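Local coordinates for 6-phosphogluconate dehydrogenase (Pseudomonas syringae, PDB 5U5G), which probably catalyses the NADPH-dependent reduction of (2-oxopropyl)phosphonic acid, a late step in fosfomycin biosynthesis, at residues A[172-177]-A[244-249]; A[180-185]-A[260-265]; A[218-223]-A[278-283]. All blocks are in the same frame, centred on the assembly; numbering follows the deposited sequence.

Interaction 1 (A[172-177]-A[244-249]); sequences LKILNN and ELARRR. With 7VD ((2-oxopropyl)phosphonic acid), chain F.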
# COMPACT_ATOMS: atom_id res chain seq x y z
N LEU A 172 -4.54 15.18 8.46
CA LEU A 172 -4.61 13.76 8.13
C LEU A 172 -4.46 13.51 6.63
O LEU A 172 -3.80 12.55 6.21
CB LEU A 172 -5.94 13.20 8.64
CG LEU A 172 -5.99 13.11 10.17
CD1 LEU A 172 -7.43 13.05 10.64
CD2 LEU A 172 -5.21 11.88 10.62
N LYS A 173 -5.08 14.35 5.80
CA LYS A 173 -4.99 14.19 4.36
C LYS A 173 -3.55 14.32 3.88
O LYS A 173 -3.08 13.50 3.07
CB LYS A 173 -5.89 15.22 3.66
CG LYS A 173 -5.64 15.38 2.13
CD LYS A 173 -6.13 14.15 1.34
CE LYS A 173 -5.88 14.33 -0.19
NZ LYS A 173 -6.04 13.04 -0.94
N ILE A 174 -2.82 15.32 4.39
CA ILE A 174 -1.44 15.57 3.95
C ILE A 174 -0.54 14.38 4.31
O ILE A 174 0.31 13.95 3.52
CB ILE A 174 -0.93 16.88 4.57
CG1 ILE A 174 -1.70 18.09 4.00
CG2 ILE A 174 0.57 17.05 4.34
CD1 ILE A 174 -1.52 19.36 4.83
N LEU A 175 -0.71 13.85 5.51
CA LEU A 175 0.02 12.65 5.92
C LEU A 175 -0.39 11.43 5.08
O LEU A 175 0.46 10.61 4.71
CB LEU A 175 -0.24 12.39 7.40
CG LEU A 175 0.85 12.58 8.47
CD1 LEU A 175 2.06 13.37 8.03
CD2 LEU A 175 0.23 13.19 9.71
N ASN A 176 -1.69 11.28 4.80
CA ASN A 176 -2.13 10.23 3.90
C ASN A 176 -1.40 10.29 2.57
O ASN A 176 -0.91 9.27 2.05
CB ASN A 176 -3.64 10.34 3.68
CG ASN A 176 -4.13 9.41 2.60
OD1 ASN A 176 -4.38 8.23 2.86
ND2 ASN A 176 -4.26 9.92 1.37
N ASN A 177 -1.26 11.51 2.02
CA ASN A 177 -0.69 11.68 0.69
C ASN A 177 0.82 11.55 0.68
O ASN A 177 1.39 11.16 -0.34
CB ASN A 177 -1.12 13.03 0.12
CG ASN A 177 -2.50 12.97 -0.47
OD1 ASN A 177 -3.37 12.25 0.04
ND2 ASN A 177 -2.71 13.70 -1.56
N GLU A 244 4.84 19.58 -0.63
CA GLU A 244 5.31 20.82 -0.03
C GLU A 244 4.53 21.15 1.24
O GLU A 244 5.10 21.64 2.21
CB GLU A 244 5.21 21.94 -1.06
CG GLU A 244 5.64 23.31 -0.56
CD GLU A 244 7.10 23.35 -0.18
OE1 GLU A 244 7.89 22.50 -0.68
OE2 GLU A 244 7.47 24.24 0.63
N LEU A 245 3.22 20.88 1.26
CA LEU A 245 2.49 21.03 2.51
C LEU A 245 3.08 20.13 3.60
O LEU A 245 3.25 20.57 4.75
CB LEU A 245 1.01 20.73 2.31
CG LEU A 245 0.27 21.68 1.36
CD1 LEU A 245 -1.13 21.15 1.08
CD2 LEU A 245 0.21 23.09 1.94
N ALA A 246 3.46 18.90 3.24
CA ALA A 246 4.07 17.98 4.20
C ALA A 246 5.46 18.45 4.60
O ALA A 246 5.84 18.34 5.78
CB ALA A 246 4.13 16.57 3.60
N ARG A 247 6.24 18.93 3.64
CA ARG A 247 7.59 19.42 3.93
C ARG A 247 7.56 20.53 4.97
O ARG A 247 8.40 20.58 5.87
CB ARG A 247 8.28 19.91 2.67
CG ARG A 247 9.76 20.23 2.89
CD ARG A 247 10.37 21.03 1.73
NE ARG A 247 9.80 22.37 1.64
CZ ARG A 247 10.15 23.39 2.43
NH1 ARG A 247 11.05 23.20 3.39
NH2 ARG A 247 9.58 24.58 2.28
N ARG A 248 6.59 21.44 4.85
CA ARG A 248 6.51 22.56 5.78
C ARG A 248 6.13 22.12 7.18
O ARG A 248 6.24 22.91 8.12
CB ARG A 248 5.51 23.58 5.26
CG ARG A 248 5.83 24.14 3.90
CD ARG A 248 4.84 25.25 3.61
NE ARG A 248 4.77 26.19 4.72
CZ ARG A 248 3.74 26.25 5.56
NH1 ARG A 248 2.75 25.38 5.39
NH2 ARG A 248 3.68 27.10 6.59
N ARG A 249 5.68 20.88 7.36
CA ARG A 249 5.31 20.38 8.68
C ARG A 249 6.36 19.43 9.26
O ARG A 249 6.15 18.88 10.34
CB ARG A 249 3.94 19.70 8.61
CG ARG A 249 2.89 20.63 8.03
CD ARG A 249 1.48 20.05 8.10
NE ARG A 249 1.13 19.63 9.46
CZ ARG A 249 0.67 20.44 10.40
NH1 ARG A 249 0.49 21.73 10.15
NH2 ARG A 249 0.39 19.96 11.61
P1 7VD F . -5.81 10.58 -4.05
C1 7VD F . -4.99 11.84 -5.07
O2 7VD F . -5.62 10.75 -2.57
O3 7VD F . -7.28 10.46 -4.37
O4 7VD F . -5.08 9.35 -4.54
C6 7VD F . -4.44 13.04 -4.33
O7 7VD F . -5.02 13.51 -3.36
C8 7VD F . -3.15 13.60 -4.88
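Ile174 alone carries the 172-177 side of this contact. Its two branches are divided between neighbouring residues of the other helix. CG2 lies over the backbone at Ala246, 3.6 Å from Ala246 N and 3.7 Å from Ala246 CB. CD1, at the end of the other branch, meets Leu245 CB at 3.8 Å. The Ile174 and Leu245 side chains cross at about a right angle. This split follows from chi1 of -67°, which sets CG2 anti to the backbone N and CG1 beside it. Arg249 CD also comes near the same CD1. The Arg249 guanidinium bonds to Gln197 of the second subunit. The contact lies in the helical C-terminal domain, as in the beta-hydroxyacid dehydrogenases, and Ile174 also touches Pro101 at the start of helix 101-113. Another face of the same helix turn holds the ligand. Lys173 NZ donates to ketone O7 of 7VD at 2.7 Å, and Asn177 ND2 donates to the same O7 at 2.9 Å, nearly straight at 163°. The ketone oxygen is thus held by two donors. Asn177 OD1 accepts from Lys173 NZ at 3.0 Å and from Asn176 ND2 at 2.8 Å, which fixes the rotation of the amide. Ser124, Gly125, Tyr217 and Arg212 of the second subunit also bond to 7VD.

Interaction 2 (A[180-185]-A[260-265]); sequences ESINLA and TLAMTT. With 7VD ((2-oxopropyl)phosphonic acid), chain F.
Helix 168-196, the long helix of the C-terminal domain, packs here against helix 257-273, with an alanine at the closest approach. On the second helix the contact rests on Ala262. Its CB points toward the other segment and meets Ile182 CG1 at 3.9 Å and Ser181 CB at 4.1 Å. Because Ala262 has just a methyl, the backbones come close: Ile182 CA and Ala262 CA are 5.7 Å apart. Ser181 offers only its CB to Ala262. Its OG sits beside its own backbone N, chi1 -50°, and bonds back to the carbonyl oxygen of Asn177 one turn earlier. The polar end of this buried serine is therefore satisfied within its own helix. Phe258 and Phe266 of helix 257-273 also pack on this part of helix 168-196. Glu180 heads for the ligand instead. Its chain is extended beyond CG, and OE2 lies 2.5 Å from phosphonate oxygen O2 of 7VD. OE1 of Glu180 forms a salt bridge with Arg239. On the second helix, Leu261 O accepts from both threonine hydroxyls: Thr264 OG1 at 3.0 Å, and Thr265 OG1 at 2.7 Å from above the carbonyl plane.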
# COMPACT_ATOMS: atom_id res chain seq x y z
N GLU A 180 1.07 7.94 0.21
CA GLU A 180 0.85 7.70 -1.22
C GLU A 180 2.13 7.88 -2.00
O GLU A 180 2.51 7.03 -2.82
CB GLU A 180 -0.20 8.67 -1.77
CG GLU A 180 -1.57 8.56 -1.15
CD GLU A 180 -2.58 9.49 -1.80
OE1 GLU A 180 -2.15 10.44 -2.48
OE2 GLU A 180 -3.81 9.27 -1.62
N SER A 181 2.80 9.01 -1.77
CA SER A 181 3.97 9.38 -2.54
C SER A 181 5.09 8.37 -2.35
O SER A 181 5.77 7.99 -3.31
CB SER A 181 4.43 10.79 -2.14
OG SER A 181 3.34 11.70 -2.15
N ILE A 182 5.29 7.92 -1.11
CA ILE A 182 6.31 6.91 -0.84
C ILE A 182 5.94 5.59 -1.50
O ILE A 182 6.78 4.93 -2.11
CB ILE A 182 6.50 6.73 0.68
CG1 ILE A 182 7.05 8.03 1.29
CG2 ILE A 182 7.44 5.56 0.93
CD1 ILE A 182 6.84 8.15 2.83
N ASN A 183 4.67 5.17 -1.36
CA ASN A 183 4.22 3.92 -1.96
C ASN A 183 4.36 3.96 -3.48
O ASN A 183 4.77 2.97 -4.10
CB ASN A 183 2.76 3.63 -1.60
CG ASN A 183 2.55 3.40 -0.11
OD1 ASN A 183 3.51 3.27 0.64
ND2 ASN A 183 1.30 3.32 0.31
N LEU A 184 3.97 5.09 -4.08
CA LEU A 184 4.02 5.22 -5.53
C LEU A 184 5.44 5.16 -6.04
O LEU A 184 5.74 4.44 -7.00
CB LEU A 184 3.35 6.53 -5.96
CG LEU A 184 3.34 6.82 -7.47
CD1 LEU A 184 2.69 5.69 -8.26
CD2 LEU A 184 2.63 8.14 -7.77
N ALA A 185 6.35 5.91 -5.41
CA ALA A 185 7.74 5.89 -5.87
C ALA A 185 8.37 4.52 -5.67
O ALA A 185 9.13 4.05 -6.52
CB ALA A 185 8.56 6.96 -5.14
N THR A 260 11.36 12.78 3.28
CA THR A 260 12.19 13.78 2.61
C THR A 260 12.60 13.31 1.21
O THR A 260 12.64 14.11 0.27
CB THR A 260 13.41 14.12 3.47
OG1 THR A 260 12.98 14.89 4.62
CG2 THR A 260 14.41 14.94 2.70
N LEU A 261 12.87 12.01 1.05
CA LEU A 261 13.17 11.48 -0.28
C LEU A 261 11.98 11.63 -1.22
O LEU A 261 12.14 11.99 -2.39
CB LEU A 261 13.61 10.02 -0.21
CG LEU A 261 14.08 9.39 -1.52
CD1 LEU A 261 15.25 10.15 -2.16
CD2 LEU A 261 14.46 7.93 -1.25
N ALA A 262 10.77 11.39 -0.71
CA ALA A 262 9.57 11.54 -1.54
C ALA A 262 9.38 12.99 -1.98
O ALA A 262 9.00 13.24 -3.13
CB ALA A 262 8.34 11.04 -0.78
N MET A 263 9.64 13.95 -1.10
CA MET A 263 9.53 15.36 -1.48
C MET A 263 10.54 15.72 -2.57
O MET A 263 10.17 16.31 -3.59
CB MET A 263 9.73 16.25 -0.24
CG MET A 263 8.78 15.90 0.86
SD MET A 263 9.27 16.51 2.48
CE MET A 263 7.95 15.82 3.47
N THR A 264 11.81 15.36 -2.38
CA THR A 264 12.81 15.71 -3.39
C THR A 264 12.57 14.96 -4.69
O THR A 264 12.69 15.54 -5.78
CB THR A 264 14.22 15.43 -2.87
OG1 THR A 264 14.36 14.03 -2.59
CG2 THR A 264 14.49 16.21 -1.60
N THR A 265 12.19 13.67 -4.62
CA THR A 265 12.03 12.87 -5.83
C THR A 265 10.96 13.45 -6.74
O THR A 265 11.18 13.60 -7.95
CB THR A 265 11.68 11.41 -5.48
OG1 THR A 265 12.74 10.81 -4.72
CG2 THR A 265 11.49 10.61 -6.76
P1 7VD F . -5.81 10.58 -4.05
C1 7VD F . -4.99 11.84 -5.07
O2 7VD F . -5.62 10.75 -2.57
O3 7VD F . -7.28 10.46 -4.37
O4 7VD F . -5.08 9.35 -4.54
C6 7VD F . -4.44 13.04 -4.33
O7 7VD F . -5.02 13.51 -3.36
C8 7VD F . -3.15 13.60 -4.88

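Interaction 3 (A[218-223]-A[278-283]); sequences MDVALG and DQCQYF
Helix 216-226 meets the 3-10 turn 279-281, which leads into the C-terminal helix 282-287, with Ala221 CA and Cys280 CA 6.6 Å apart. This is packing within the helical C-terminal domain, and helix 168-196 also adjoins it. Val220 points toward the turn and touches it with one branch. Its CG1, anti to the backbone N at chi1 172°, is 3.9 Å from both Cys280 SG and Gln279 NE2. The Val220 and Gln279 side chains cross at about a right angle. Gln279 leaves the backbone with CG between N and the carbonyl carbon, then runs straight out. Its amide bonds outside the contact, OE1 to Arg239 and NE2 to Ser232. Arg239 belongs to the 7VD pocket, so Gln279 is a second-shell residue there. The turn itself is held by Asp278, whose OD1 accepts from Cys280 N at 2.9 Å through its anti lone pair, forming an Asx turn. That same oxygen also bonds to Ser232. Further on, Phe283 extends its ring to helix 216-226, and Ile188 and Ser192 of helix 168-196 touch it as well. Its edge meets a backbone oxygen near the ring plane, with Phe283 CE2 3.7 Å from Ala221 O.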
# COMPACT_ATOMS: atom_id res chain seq x y z
N MET A 218 0.29 1.16 -5.52
CA MET A 218 0.79 0.10 -6.39
C MET A 218 -0.20 -0.19 -7.52
O MET A 218 0.19 -0.34 -8.68
CB MET A 218 1.08 -1.17 -5.59
CG MET A 218 1.37 -2.42 -6.45
SD MET A 218 2.87 -2.40 -7.47
CE MET A 218 4.14 -2.71 -6.23
N ASP A 219 -1.50 -0.24 -7.18
CA ASP A 219 -2.54 -0.36 -8.21
C ASP A 219 -2.43 0.77 -9.23
O ASP A 219 -2.49 0.53 -10.44
CB ASP A 219 -3.93 -0.36 -7.57
CG ASP A 219 -4.20 -1.61 -6.75
OD1 ASP A 219 -3.44 -2.60 -6.87
OD2 ASP A 219 -5.18 -1.60 -5.98
N VAL A 220 -2.25 2.01 -8.75
CA VAL A 220 -2.10 3.14 -9.66
C VAL A 220 -0.92 2.91 -10.59
O VAL A 220 -1.02 3.09 -11.81
CB VAL A 220 -1.96 4.45 -8.88
CG1 VAL A 220 -1.60 5.59 -9.82
CG2 VAL A 220 -3.24 4.76 -8.13
N ALA A 221 0.23 2.52 -10.03
CA ALA A 221 1.44 2.37 -10.82
C ALA A 221 1.30 1.23 -11.83
O ALA A 221 1.75 1.35 -12.97
CB ALA A 221 2.63 2.14 -9.90
N LEU A 222 0.67 0.13 -11.41
CA LEU A 222 0.42 -0.99 -12.31
C LEU A 222 -0.56 -0.62 -13.41
O LEU A 222 -0.37 -0.97 -14.57
CB LEU A 222 -0.12 -2.19 -11.54
CG LEU A 222 0.84 -2.91 -10.61
CD1 LEU A 222 0.01 -3.78 -9.67
CD2 LEU A 222 1.80 -3.75 -11.42
N GLY A 223 -1.65 0.06 -13.04
CA GLY A 223 -2.58 0.53 -14.05
C GLY A 223 -1.90 1.41 -15.08
O GLY A 223 -2.19 1.32 -16.28
N ASP A 278 1.98 13.49 -15.65
CA ASP A 278 1.44 12.55 -14.68
C ASP A 278 2.43 12.30 -13.54
O ASP A 278 3.64 12.23 -13.75
CB ASP A 278 1.09 11.23 -15.37
CG ASP A 278 0.04 10.43 -14.62
OD1 ASP A 278 0.40 9.68 -13.67
OD2 ASP A 278 -1.15 10.54 -15.00
N GLN A 279 1.88 12.16 -12.32
CA GLN A 279 2.69 11.75 -11.18
C GLN A 279 3.51 10.49 -11.48
O GLN A 279 4.63 10.35 -10.99
CB GLN A 279 1.78 11.51 -9.95
CG GLN A 279 0.64 10.52 -10.23
CD GLN A 279 -0.22 10.23 -9.02
OE1 GLN A 279 0.05 10.70 -7.91
NE2 GLN A 279 -1.29 9.46 -9.23
N CYS A 280 2.97 9.59 -12.29
CA CYS A 280 3.66 8.35 -12.63
C CYS A 280 4.79 8.53 -13.62
O CYS A 280 5.40 7.54 -14.01
CB CYS A 280 2.67 7.32 -13.17
SG CYS A 280 1.41 6.81 -11.99
N GLN A 281 5.10 9.76 -14.04
CA GLN A 281 6.25 9.97 -14.93
C GLN A 281 7.59 9.73 -14.25
O GLN A 281 8.63 9.79 -14.92
CB GLN A 281 6.18 11.37 -15.54
CG GLN A 281 5.40 11.41 -16.86
CD GLN A 281 6.08 10.56 -17.93
OE1 GLN A 281 7.15 10.91 -18.40
NE2 GLN A 281 5.46 9.45 -18.31
N TYR A 282 7.60 9.46 -12.94
CA TYR A 282 8.80 8.89 -12.32
C TYR A 282 9.31 7.69 -13.11
O TYR A 282 10.51 7.45 -13.15
CB TYR A 282 8.50 8.50 -10.87
CG TYR A 282 9.72 8.05 -10.06
CD1 TYR A 282 10.95 8.68 -10.21
CD2 TYR A 282 9.62 7.04 -9.11
CE1 TYR A 282 12.06 8.30 -9.45
CE2 TYR A 282 10.72 6.65 -8.35
CZ TYR A 282 11.93 7.28 -8.51
OH TYR A 282 13.01 6.88 -7.75
N PHE A 283 8.40 6.91 -13.72
CA PHE A 283 8.78 5.80 -14.59
C PHE A 283 9.82 6.23 -15.62
O PHE A 283 10.87 5.60 -15.76
CB PHE A 283 7.56 5.23 -15.33
CG PHE A 283 6.90 4.06 -14.64
CD1 PHE A 283 7.60 2.87 -14.44
CD2 PHE A 283 5.58 4.14 -14.23
CE1 PHE A 283 6.99 1.79 -13.81
CE2 PHE A 283 4.95 3.07 -13.62
CZ PHE A 283 5.66 1.89 -13.41

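How the interactions relate
All three contacts lie in the helical C-terminal domain. Interactions 1 and 2 share helix 168-196, with centres about 12 Å apart. They touch where Met263 packs on Ala246 and Arg247. The centre of interaction 3 lies about 12 Å from that of interaction 2 and about 20 Å from that of interaction 1. Tyr282 joins it to interaction 2 by packing on Ala185 and Thr265, and Leu184 packs on Ala221 and Gln279. Along the chain the first segments come in the order 1, 2, 3 and their partners follow in that order, so the connections cross. Interactions 1 and 2 supply residues that touch 7VD. All three lie close to the second subunit, which also contributes to the ligand site.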